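Local coordinates for protein polyphosphate kinase (Porphyromonas gingivalis, PDB 2O8R) that probably catalyses the reversible transfer of the terminal phosphate of ATP to a growing polyphosphate chain, with magnesium as cofactor, at residues A[138-143]-A[217-222]; A[320-325]-A[592-597]; A[346-351]-A[684-689]. The protein carries 3 engineered substitutions. All coordinates share one frame; numbering follows the deposited sequence.

Interaction 1 of 3, residues A[138-143]-A[217-222]; sequences EIFPLL and LDVVFP
F140 and L143 meet V219 and V220 in a small, wholly apolar contact of the polyphosphate kinase middle domain, where the 3-10 turn that follows helix 125-139 faces the short, weakly bonded helix 217-220. With CG anti to the backbone N (chi1 -175°), F140 presents its edge to V220. The two side chains slide past each other in opposite directions, V220 CG2 lying near the ring plane, 3.9 Å from F140 CE1 and 4.0 Å from CD1. V219 approaches the same ring obliquely, its CG2 4.4 Å from F140 CD1. The L143 and V220 side chains cross at about a right angle, with L143 CD2 4.1 Å from V220 CG2. A beta-branched valine suits this spot: while CG2 meets F140 and L143, CG1 lies over one face of its own neighbour F221, offset toward the rim. No hydrogen bond joins the segments.

The contact forms part of the dimer interface, since F156 of the second subunit packs on F140 and the V220 backbone hydrogen-bonds to that subunit. Within the chain, F135 of helix 125-139 packs on L143, V219 and V220, I213 of helix 209-214 touches L143, and L182 of strand 178-183 lies against V220.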
loop_
_atom_site.group_PDB
_atom_site.type_symbol
_atom_site.label_atom_id
_atom_site.label_comp_id
_atom_site.label_asym_id
_atom_site.label_seq_id
_atom_site.Cartn_x
_atom_site.Cartn_y
_atom_site.Cartn_z
ATOM N N GLU A 138 23.622 2.516 7.907
ATOM C CA GLU A 138 22.181 2.558 7.627
ATOM C C GLU A 138 21.534 3.952 7.602
ATOM O O GLU A 138 20.711 4.232 6.736
ATOM C CB GLU A 138 21.429 1.665 8.615
ATOM C CG GLU A 138 21.862 0.212 8.593
ATOM C CD GLU A 138 21.059 -0.634 7.633
ATOM O OE1 GLU A 138 20.271 -0.073 6.844
ATOM O OE2 GLU A 138 21.211 -1.873 7.674
ATOM N N ILE A 139 21.877 4.811 8.558
ATOM C CA ILE A 139 21.298 6.157 8.596
ATOM C C ILE A 139 21.992 7.117 7.637
ATOM O O ILE A 139 21.354 7.715 6.772
ATOM C CB ILE A 139 21.367 6.783 9.996
ATOM C CG1 ILE A 139 20.598 5.933 11.004
ATOM C CG2 ILE A 139 20.818 8.195 9.958
ATOM C CD1 ILE A 139 20.554 6.527 12.373
ATOM N N PHE A 140 23.302 7.258 7.805
ATOM C CA PHE A 140 24.080 8.241 7.057
ATOM C C PHE A 140 23.782 8.263 5.556
ATOM O O PHE A 140 23.548 9.332 5.008
ATOM C CB PHE A 140 25.582 8.086 7.330
ATOM C CG PHE A 140 26.425 9.136 6.688
ATOM C CD1 PHE A 140 26.656 10.341 7.332
ATOM C CD2 PHE A 140 26.985 8.924 5.430
ATOM C CE1 PHE A 140 27.432 11.324 6.746
ATOM C CE2 PHE A 140 27.760 9.899 4.834
ATOM C CZ PHE A 140 27.986 11.106 5.497
ATOM N N PRO A 141 23.777 7.096 4.889
ATOM C CA PRO A 141 23.455 7.120 3.445
ATOM C C PRO A 141 22.091 7.727 3.095
ATOM O O PRO A 141 21.840 8.021 1.933
ATOM C CB PRO A 141 23.466 5.638 3.045
ATOM C CG PRO A 141 24.234 4.935 4.124
ATOM C CD PRO A 141 24.088 5.733 5.374
ATOM N N LEU A 142 21.227 7.916 4.090
ATOM C CA LEU A 142 19.891 8.450 3.854
ATOM C C LEU A 142 19.772 9.921 4.291
ATOM O O LEU A 142 18.692 10.506 4.306
ATOM C CB LEU A 142 18.850 7.578 4.568
ATOM C CG LEU A 142 18.699 6.091 4.200
ATOM C CD1 LEU A 142 17.516 5.475 4.936
ATOM C CD2 LEU A 142 18.520 5.909 2.705
ATOM N N LEU A 143 20.899 10.524 4.629
ATOM C CA LEU A 143 20.926 11.913 5.050
ATOM C C LEU A 143 21.149 12.874 3.884
ATOM O O LEU A 143 21.672 12.505 2.838
ATOM C CB LEU A 143 22.035 12.101 6.078
ATOM C CG LEU A 143 21.690 12.049 7.572
ATOM C CD1 LEU A 143 20.476 11.214 7.850
ATOM C CD2 LEU A 143 22.884 11.559 8.383
ATOM N N LEU A 217 26.494 13.718 14.902
ATOM C CA LEU A 217 26.512 14.909 14.071
ATOM C C LEU A 217 27.938 15.321 13.727
ATOM O O LEU A 217 28.186 15.886 12.658
ATOM C CB LEU A 217 25.774 16.058 14.767
ATOM C CG LEU A 217 24.243 16.016 14.781
ATOM C CD1 LEU A 217 23.687 17.042 15.730
ATOM C CD2 LEU A 217 23.699 16.246 13.387
ATOM N N ASP A 218 28.870 14.999 14.624
ATOM C CA ASP A 218 30.293 15.282 14.423
ATOM C C ASP A 218 30.902 14.616 13.188
ATOM O O ASP A 218 31.852 15.148 12.623
ATOM C CB ASP A 218 31.103 14.917 15.665
ATOM C CG ASP A 218 30.703 13.585 16.241
ATOM O OD1 ASP A 218 29.653 13.519 16.924
ATOM O OD2 ASP A 218 31.440 12.605 16.013
ATOM N N VAL A 219 30.361 13.478 12.754
ATOM C CA VAL A 219 30.855 12.843 11.526
ATOM C C VAL A 219 30.271 13.510 10.277
ATOM O O VAL A 219 30.872 13.481 9.192
ATOM C CB VAL A 219 30.661 11.287 11.508
ATOM C CG1 VAL A 219 30.510 10.723 12.925
ATOM C CG2 VAL A 219 29.499 10.872 10.639
ATOM N N VAL A 220 29.109 14.131 10.449
ATOM C CA VAL A 220 28.405 14.791 9.355
ATOM C C VAL A 220 29.027 16.166 9.115
ATOM O O VAL A 220 29.142 16.634 7.974
ATOM C CB VAL A 220 26.895 14.899 9.671
ATOM C CG1 VAL A 220 26.168 15.734 8.643
ATOM C CG2 VAL A 220 26.283 13.511 9.745
ATOM N N PHE A 221 29.471 16.791 10.195
ATOM C CA PHE A 221 30.109 18.091 10.094
ATOM C C PHE A 221 31.525 18.064 10.677
ATOM O O PHE A 221 31.769 18.642 11.739
ATOM C CB PHE A 221 29.254 19.134 10.813
ATOM C CG PHE A 221 27.825 19.187 10.337
ATOM C CD1 PHE A 221 27.482 19.928 9.211
ATOM C CD2 PHE A 221 26.822 18.504 11.018
ATOM C CE1 PHE A 221 26.164 19.985 8.772
ATOM C CE2 PHE A 221 25.509 18.560 10.590
ATOM C CZ PHE A 221 25.179 19.301 9.458
ATOM N N PRO A 222 32.466 17.394 9.986
ATOM C CA PRO A 222 33.810 17.241 10.541
ATOM C C PRO A 222 34.534 18.570 10.795
ATOM O O PRO A 222 35.241 18.704 11.791
ATOM C CB PRO A 222 34.539 16.433 9.467
ATOM C CG PRO A 222 33.765 16.670 8.223
ATOM C CD PRO A 222 32.356 16.745 8.668
#

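Interaction 2 of 3, residues A[320-325]-A[592-597]. With SO4 (sulfate ion), chain F.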
loop_
_atom_site.group_PDB
_atom_site.type_symbol
_atom_site.label_atom_id
_atom_site.label_comp_id
_atom_site.label_asym_id
_atom_site.label_seq_id
_atom_site.Cartn_x
_atom_site.Cartn_y
_atom_site.Cartn_z
ATOM N N LEU A 320 -6.676 -7.491 25.348
ATOM C CA LEU A 320 -7.022 -8.451 24.317
ATOM C C LEU A 320 -8.482 -8.285 23.938
ATOM O O LEU A 320 -9.369 -8.460 24.773
ATOM C CB LEU A 320 -6.737 -9.869 24.808
ATOM C CG LEU A 320 -7.542 -11.047 24.264
ATOM C CD1 LEU A 320 -7.094 -11.446 22.865
ATOM C CD2 LEU A 320 -7.412 -12.200 25.226
ATOM N N THR A 321 -8.734 -7.943 22.679
ATOM C CA THR A 321 -10.104 -7.830 22.207
ATOM C C THR A 321 -10.694 -9.220 21.935
ATOM O O THR A 321 -10.048 -10.059 21.316
ATOM C CB THR A 321 -10.195 -6.953 20.963
ATOM O OG1 THR A 321 -9.651 -7.665 19.852
ATOM C CG2 THR A 321 -9.434 -5.631 21.181
ATOM N N PRO A 322 -11.927 -9.466 22.406
ATOM C CA PRO A 322 -12.518 -10.796 22.346
ATOM C C PRO A 322 -12.876 -11.253 20.938
ATOM O O PRO A 322 -12.890 -10.459 19.995
ATOM C CB PRO A 322 -13.800 -10.658 23.175
ATOM C CG PRO A 322 -13.660 -9.381 23.932
ATOM C CD PRO A 322 -12.848 -8.505 23.028
ATOM N N GLU A 323 -13.164 -12.542 20.823
ATOM C CA GLU A 323 -13.461 -13.161 19.560
ATOM C C GLU A 323 -14.837 -12.731 19.131
ATOM O O GLU A 323 -15.790 -12.859 19.895
ATOM C CB GLU A 323 -13.417 -14.672 19.706
ATOM C CG GLU A 323 -13.236 -15.407 18.396
ATOM C CD GLU A 323 -13.247 -16.905 18.584
ATOM O OE1 GLU A 323 -13.860 -17.376 19.572
ATOM O OE2 GLU A 323 -12.640 -17.610 17.748
ATOM N N PRO A 324 -14.942 -12.195 17.912
ATOM C CA PRO A 324 -16.214 -11.701 17.398
ATOM C C PRO A 324 -17.270 -12.783 17.248
ATOM O O PRO A 324 -17.031 -13.811 16.619
ATOM C CB PRO A 324 -15.846 -11.117 16.037
ATOM C CG PRO A 324 -14.378 -10.855 16.118
ATOM C CD PRO A 324 -13.840 -11.961 16.966
ATOM N N LEU A 325 -18.425 -12.508 17.844
ATOM C CA LEU A 325 -19.594 -13.364 17.841
ATOM C C LEU A 325 -20.216 -13.579 16.478
ATOM O O LEU A 325 -20.063 -12.767 15.575
ATOM C CB LEU A 325 -20.672 -12.740 18.726
ATOM C CG LEU A 325 -20.242 -12.425 20.151
ATOM C CD1 LEU A 325 -21.260 -11.530 20.825
ATOM C CD2 LEU A 325 -19.998 -13.700 20.928
ATOM N N ASP A 592 -13.587 5.131 24.665
ATOM C CA ASP A 592 -12.964 3.903 25.123
ATOM C C ASP A 592 -12.139 3.393 23.925
ATOM O O ASP A 592 -11.920 4.135 22.958
ATOM C CB ASP A 592 -14.058 2.908 25.515
ATOM C CG ASP A 592 -13.603 1.851 26.533
ATOM O OD1 ASP A 592 -12.397 1.738 26.839
ATOM O OD2 ASP A 592 -14.478 1.105 27.032
HETATM N N MSE A 593 -11.694 2.138 23.975
HETATM C CA MSE A 593 -10.856 1.576 22.915
HETATM C C MSE A 593 -11.486 1.567 21.515
HETATM O O MSE A 593 -10.801 1.843 20.525
HETATM C CB MSE A 593 -10.424 0.168 23.280
HETATM C CG MSE A 593 -9.263 -0.315 22.446
HETATM SE SE MSE A 593 -8.730 -2.133 22.853
HETATM C CE MSE A 593 -6.823 -1.928 22.470
ATOM N N TYR A 594 -12.774 1.233 21.433
ATOM C CA TYR A 594 -13.487 1.260 20.166
ATOM C C TYR A 594 -13.994 2.657 19.931
ATOM O O TYR A 594 -14.381 3.345 20.869
ATOM C CB TYR A 594 -14.688 0.306 20.155
ATOM C CG TYR A 594 -14.378 -1.141 20.441
ATOM C CD1 TYR A 594 -13.175 -1.714 20.054
ATOM C CD2 TYR A 594 -15.311 -1.945 21.067
ATOM C CE1 TYR A 594 -12.904 -3.020 20.318
ATOM C CE2 TYR A 594 -15.052 -3.254 21.324
ATOM C CZ TYR A 594 -13.849 -3.791 20.957
ATOM O OH TYR A 594 -13.598 -5.116 21.229
ATOM N N LEU A 595 -13.996 3.083 18.677
ATOM C CA LEU A 595 -14.525 4.394 18.364
ATOM C C LEU A 595 -16.048 4.284 18.311
ATOM O O LEU A 595 -16.614 3.529 17.508
ATOM C CB LEU A 595 -13.915 4.929 17.071
ATOM C CG LEU A 595 -14.218 6.362 16.642
ATOM C CD1 LEU A 595 -12.974 7.110 16.177
ATOM C CD2 LEU A 595 -15.226 6.327 15.546
ATOM N N GLU A 596 -16.694 5.018 19.213
ATOM C CA GLU A 596 -18.143 4.996 19.365
ATOM C C GLU A 596 -18.802 5.736 18.215
ATOM O O GLU A 596 -19.035 6.939 18.271
ATOM C CB GLU A 596 -18.530 5.617 20.697
ATOM C CG GLU A 596 -18.189 4.759 21.901
ATOM C CD GLU A 596 -19.051 3.508 22.006
ATOM O OE1 GLU A 596 -20.217 3.528 21.566
ATOM O OE2 GLU A 596 -18.561 2.497 22.533
ATOM N N HIS A 597 -19.116 4.995 17.166
ATOM C CA HIS A 597 -19.380 5.638 15.911
ATOM C C HIS A 597 -20.830 5.528 15.526
ATOM O O HIS A 597 -21.271 6.191 14.596
ATOM C CB HIS A 597 -18.472 5.039 14.828
ATOM C CG HIS A 597 -18.528 5.766 13.527
ATOM N ND1 HIS A 597 -19.324 5.353 12.480
ATOM C CD2 HIS A 597 -17.907 6.891 13.110
ATOM C CE1 HIS A 597 -19.175 6.185 11.468
ATOM N NE2 HIS A 597 -18.318 7.125 11.824
HETATM S S SO4 F . -18.068 8.877 8.764
HETATM O O1 SO4 F . -17.177 8.132 9.651
HETATM O O2 SO4 F . -17.840 10.317 8.956
HETATM O O3 SO4 F . -17.786 8.513 7.376
HETATM O O4 SO4 F . -19.452 8.493 9.026
#
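M593 and Y594 are the residues of 592-597 that touch the 320-325 loop. Just before them, D592 is held by salt bridges from its carboxylate to K655 and R677, and through its carbonyl by a hydrogen bond from R472. Next comes M593, a selenomethionine. CG anti to the backbone N (chi1 -164°) and a likewise extended second torsion let SE reach T321 CG2 at 3.9 Å, the two side chains lying nearly perpendicular; the turn about CG-SE sets only the terminal methyl CE. An unbranched apolar chain, methionine in the native protein, can reach the threonine methyl, and selenium here replaces its sulfur.

Y594 meets the loop with its hydroxyl oxygen. OH lies 3.9 Å from T321 CB and equally 3.9 Å from P322 CD, so it rests against the junction of the two residues. These are van der Waals contacts; no hydrogen bond crosses between the segments. Proline fits here as a rigid apolar surface, and T321 CG2, besides touching SE, lies 4.2 Å from Y594 OH.

L595 and E596 continue as a short strand, L595 bonding through its backbone to I473 and S475. The E596 carboxylate is held by a salt bridge to K542 and by hydrogen bonds from Q649 and Q679. At H597 the imidazole uses both nitrogens: ND1 is hydrogen-bonded to D476, while NE2 donates to sulfate O1 over 2.7 Å. That bond is distinctly bent (138° at the hydrogen), with the sulfate in the ring plane at its edge.

R599 also binds this sulfate, which probably came from the crystallisation liquor. H597 and Y474, whose rings meet with planes at about 50°, are both predicted ATP-binding residues, and an anion held by histidine and arginine is consistent with a phosphate-binding position in the phospholipase D-like C-terminal domains of PPK1.

Interaction 3 of 3, residues A[346-351]-A[684-689]; sequences LIHVPY and RYLKGK
L686 drives its branched end between H348 and Y351 and makes the close contacts of 684-689 with 346-351. Its CD1 methyl is wedged between both residues, 3.9 Å from Y351 CB, at the root of the tyrosine and oblique to its ring, and 4.0 Å from H348 CD2. The other methyl, CD2, adds a second contact to H348 CD2 at 4.0 Å, again oblique to the imidazole. Both side chains cross the leucine at about a right angle. In H348 and Y351 alike CG lies anti to the carbonyl carbon (chi1 -53° and -45°), which turns the two rings to flank the leucine. A forked aliphatic side chain suits this place, since its two methyls fill the wedge together.

R684 and K687 lie on the exposed side, where charged side chains fit because their ends can stay hydrated. The flank at Y685 is engaged, its OH hydrogen-bonded to D644. K689 is exposed too, yet its NZ forms a salt bridge with E641, a residue that also makes a weak hydrogen bond to H348 NE2.

E641 belongs to helix 636-651 and packs on L686 as well. Strand 345-349 pairs antiparallel with strand 474-481, while Q679, I682 and Y683 of helix 678-691 lie against Y351.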
loop_
_atom_site.group_PDB
_atom_site.type_symbol
_atom_site.label_atom_id
_atom_site.label_comp_id
_atom_site.label_asym_id
_atom_site.label_seq_id
_atom_site.Cartn_x
_atom_site.Cartn_y
_atom_site.Cartn_z
ATOM N N LEU A 346 -29.746 -7.478 13.320
ATOM C CA LEU A 346 -28.988 -6.325 13.742
ATOM C C LEU A 346 -27.589 -6.827 14.015
ATOM O O LEU A 346 -27.400 -7.755 14.795
ATOM C CB LEU A 346 -29.581 -5.797 15.035
ATOM C CG LEU A 346 -29.676 -4.315 15.314
ATOM C CD1 LEU A 346 -30.256 -3.549 14.117
ATOM C CD2 LEU A 346 -30.556 -4.182 16.531
ATOM N N ILE A 347 -26.601 -6.238 13.365
ATOM C CA ILE A 347 -25.224 -6.635 13.618
ATOM C C ILE A 347 -24.454 -5.475 14.215
ATOM O O ILE A 347 -24.380 -4.391 13.636
ATOM C CB ILE A 347 -24.535 -7.106 12.342
ATOM C CG1 ILE A 347 -25.270 -8.314 11.742
ATOM C CG2 ILE A 347 -23.058 -7.371 12.600
ATOM C CD1 ILE A 347 -25.443 -9.495 12.684
ATOM N N HIS A 348 -23.897 -5.715 15.388
ATOM C CA HIS A 348 -23.160 -4.707 16.114
ATOM C C HIS A 348 -21.690 -5.045 16.047
ATOM O O HIS A 348 -21.215 -5.977 16.704
ATOM C CB HIS A 348 -23.622 -4.668 17.568
ATOM C CG HIS A 348 -25.101 -4.513 17.722
ATOM N ND1 HIS A 348 -25.748 -3.314 17.514
ATOM C CD2 HIS A 348 -26.060 -5.406 18.066
ATOM C CE1 HIS A 348 -27.042 -3.476 17.718
ATOM N NE2 HIS A 348 -27.257 -4.735 18.055
ATOM N N VAL A 349 -20.954 -4.282 15.262
ATOM C CA VAL A 349 -19.563 -4.629 15.086
ATOM C C VAL A 349 -18.617 -3.814 15.891
ATOM O O VAL A 349 -18.829 -2.613 16.069
ATOM C CB VAL A 349 -19.034 -4.486 13.642
ATOM C CG1 VAL A 349 -19.716 -5.453 12.712
ATOM C CG2 VAL A 349 -19.113 -3.014 13.155
ATOM N N PRO A 350 -17.791 -4.544 16.614
ATOM C CA PRO A 350 -16.566 -5.295 16.657
ATOM C C PRO A 350 -17.085 -6.610 17.261
ATOM O O PRO A 350 -16.604 -7.680 16.909
ATOM C CB PRO A 350 -15.697 -4.528 17.643
ATOM C CG PRO A 350 -16.542 -3.363 18.108
ATOM C CD PRO A 350 -17.944 -3.824 17.880
ATOM N N TYR A 351 -18.115 -6.489 18.115
ATOM C CA TYR A 351 -18.773 -7.577 18.855
ATOM C C TYR A 351 -19.192 -8.758 17.973
ATOM O O TYR A 351 -18.972 -9.907 18.333
ATOM C CB TYR A 351 -19.997 -7.041 19.619
ATOM C CG TYR A 351 -19.768 -5.737 20.380
ATOM C CD1 TYR A 351 -18.882 -5.679 21.444
ATOM C CD2 TYR A 351 -20.457 -4.574 20.046
ATOM C CE1 TYR A 351 -18.665 -4.507 22.143
ATOM C CE2 TYR A 351 -20.228 -3.386 20.733
ATOM C CZ TYR A 351 -19.337 -3.363 21.793
ATOM O OH TYR A 351 -19.103 -2.202 22.508
ATOM N N ARG A 684 -20.593 -8.979 26.638
ATOM C CA ARG A 684 -21.172 -10.035 27.474
ATOM C C ARG A 684 -22.658 -10.204 27.209
ATOM O O ARG A 684 -23.154 -11.326 27.121
ATOM C CB ARG A 684 -20.904 -9.794 28.958
ATOM C CG ARG A 684 -19.453 -10.035 29.337
ATOM C CD ARG A 684 -19.170 -9.792 30.805
ATOM N NE ARG A 684 -17.781 -9.374 30.991
ATOM C CZ ARG A 684 -17.403 -8.169 31.415
ATOM N NH1 ARG A 684 -18.311 -7.245 31.733
ATOM N NH2 ARG A 684 -16.107 -7.892 31.540
ATOM N N TYR A 685 -23.353 -9.079 27.068
ATOM C CA TYR A 685 -24.788 -9.076 26.801
ATOM C C TYR A 685 -25.110 -9.830 25.506
ATOM O O TYR A 685 -25.987 -10.692 25.488
ATOM C CB TYR A 685 -25.286 -7.625 26.757
ATOM C CG TYR A 685 -26.642 -7.408 26.124
ATOM C CD1 TYR A 685 -27.805 -7.494 26.872
ATOM C CD2 TYR A 685 -26.756 -7.084 24.781
ATOM C CE1 TYR A 685 -29.048 -7.285 26.288
ATOM C CE2 TYR A 685 -27.986 -6.867 24.197
ATOM C CZ TYR A 685 -29.133 -6.969 24.954
ATOM O OH TYR A 685 -30.367 -6.763 24.357
ATOM N N LEU A 686 -24.375 -9.511 24.441
ATOM C CA LEU A 686 -24.620 -10.065 23.116
ATOM C C LEU A 686 -24.198 -11.520 23.035
ATOM O O LEU A 686 -24.860 -12.327 22.386
ATOM C CB LEU A 686 -23.908 -9.240 22.039
ATOM C CG LEU A 686 -24.583 -7.902 21.715
ATOM C CD1 LEU A 686 -23.685 -6.990 20.922
ATOM C CD2 LEU A 686 -25.866 -8.134 20.962
ATOM N N LYS A 687 -23.098 -11.852 23.703
ATOM C CA LYS A 687 -22.634 -13.224 23.759
ATOM C C LYS A 687 -23.658 -14.028 24.554
ATOM O O LYS A 687 -24.044 -15.127 24.156
ATOM C CB LYS A 687 -21.261 -13.290 24.413
ATOM C CG LYS A 687 -20.618 -14.663 24.376
ATOM C CD LYS A 687 -19.392 -14.711 25.280
ATOM C CE LYS A 687 -18.904 -16.146 25.428
ATOM N NZ LYS A 687 -17.677 -16.219 26.265
ATOM N N GLY A 688 -24.114 -13.445 25.661
ATOM C CA GLY A 688 -25.171 -14.027 26.474
ATOM C C GLY A 688 -26.327 -14.485 25.612
ATOM O O GLY A 688 -26.621 -15.671 25.540
ATOM N N LYS A 689 -26.945 -13.548 24.909
ATOM C CA LYS A 689 -28.112 -13.876 24.109
ATOM C C LYS A 689 -27.843 -14.953 23.037
ATOM O O LYS A 689 -28.764 -15.651 22.623
ATOM C CB LYS A 689 -28.751 -12.609 23.510
ATOM C CG LYS A 689 -28.213 -12.214 22.158
ATOM C CD LYS A 689 -29.337 -11.768 21.236
ATOM C CE LYS A 689 -28.798 -11.417 19.856
ATOM N NZ LYS A 689 -29.819 -10.772 19.011
#

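Overall arrangement
Interactions 2 and 3 are neighbours, their centres 11 Å apart, whereas interaction 1 is remote: its centre lies 44 Å from that of interaction 2 and 54 Å from that of interaction 3, on the far side of the chain's centre from the latter. The near pair interlocks. L325 N lies 2.7 Å from Y351 O, a probable hydrogen bond, and Y594 CD2 packs on P350 CG at 3.5 Å; both contacts reach the sheet containing strands 345-349, 474-481 and 595-596. The predicted ATP-binding residue H597 belongs to interaction 2, and the side chain of Y351 in interaction 3 is about 10 Å from it. Interaction 1 instead adjoins the second subunit, away from the annotated sites.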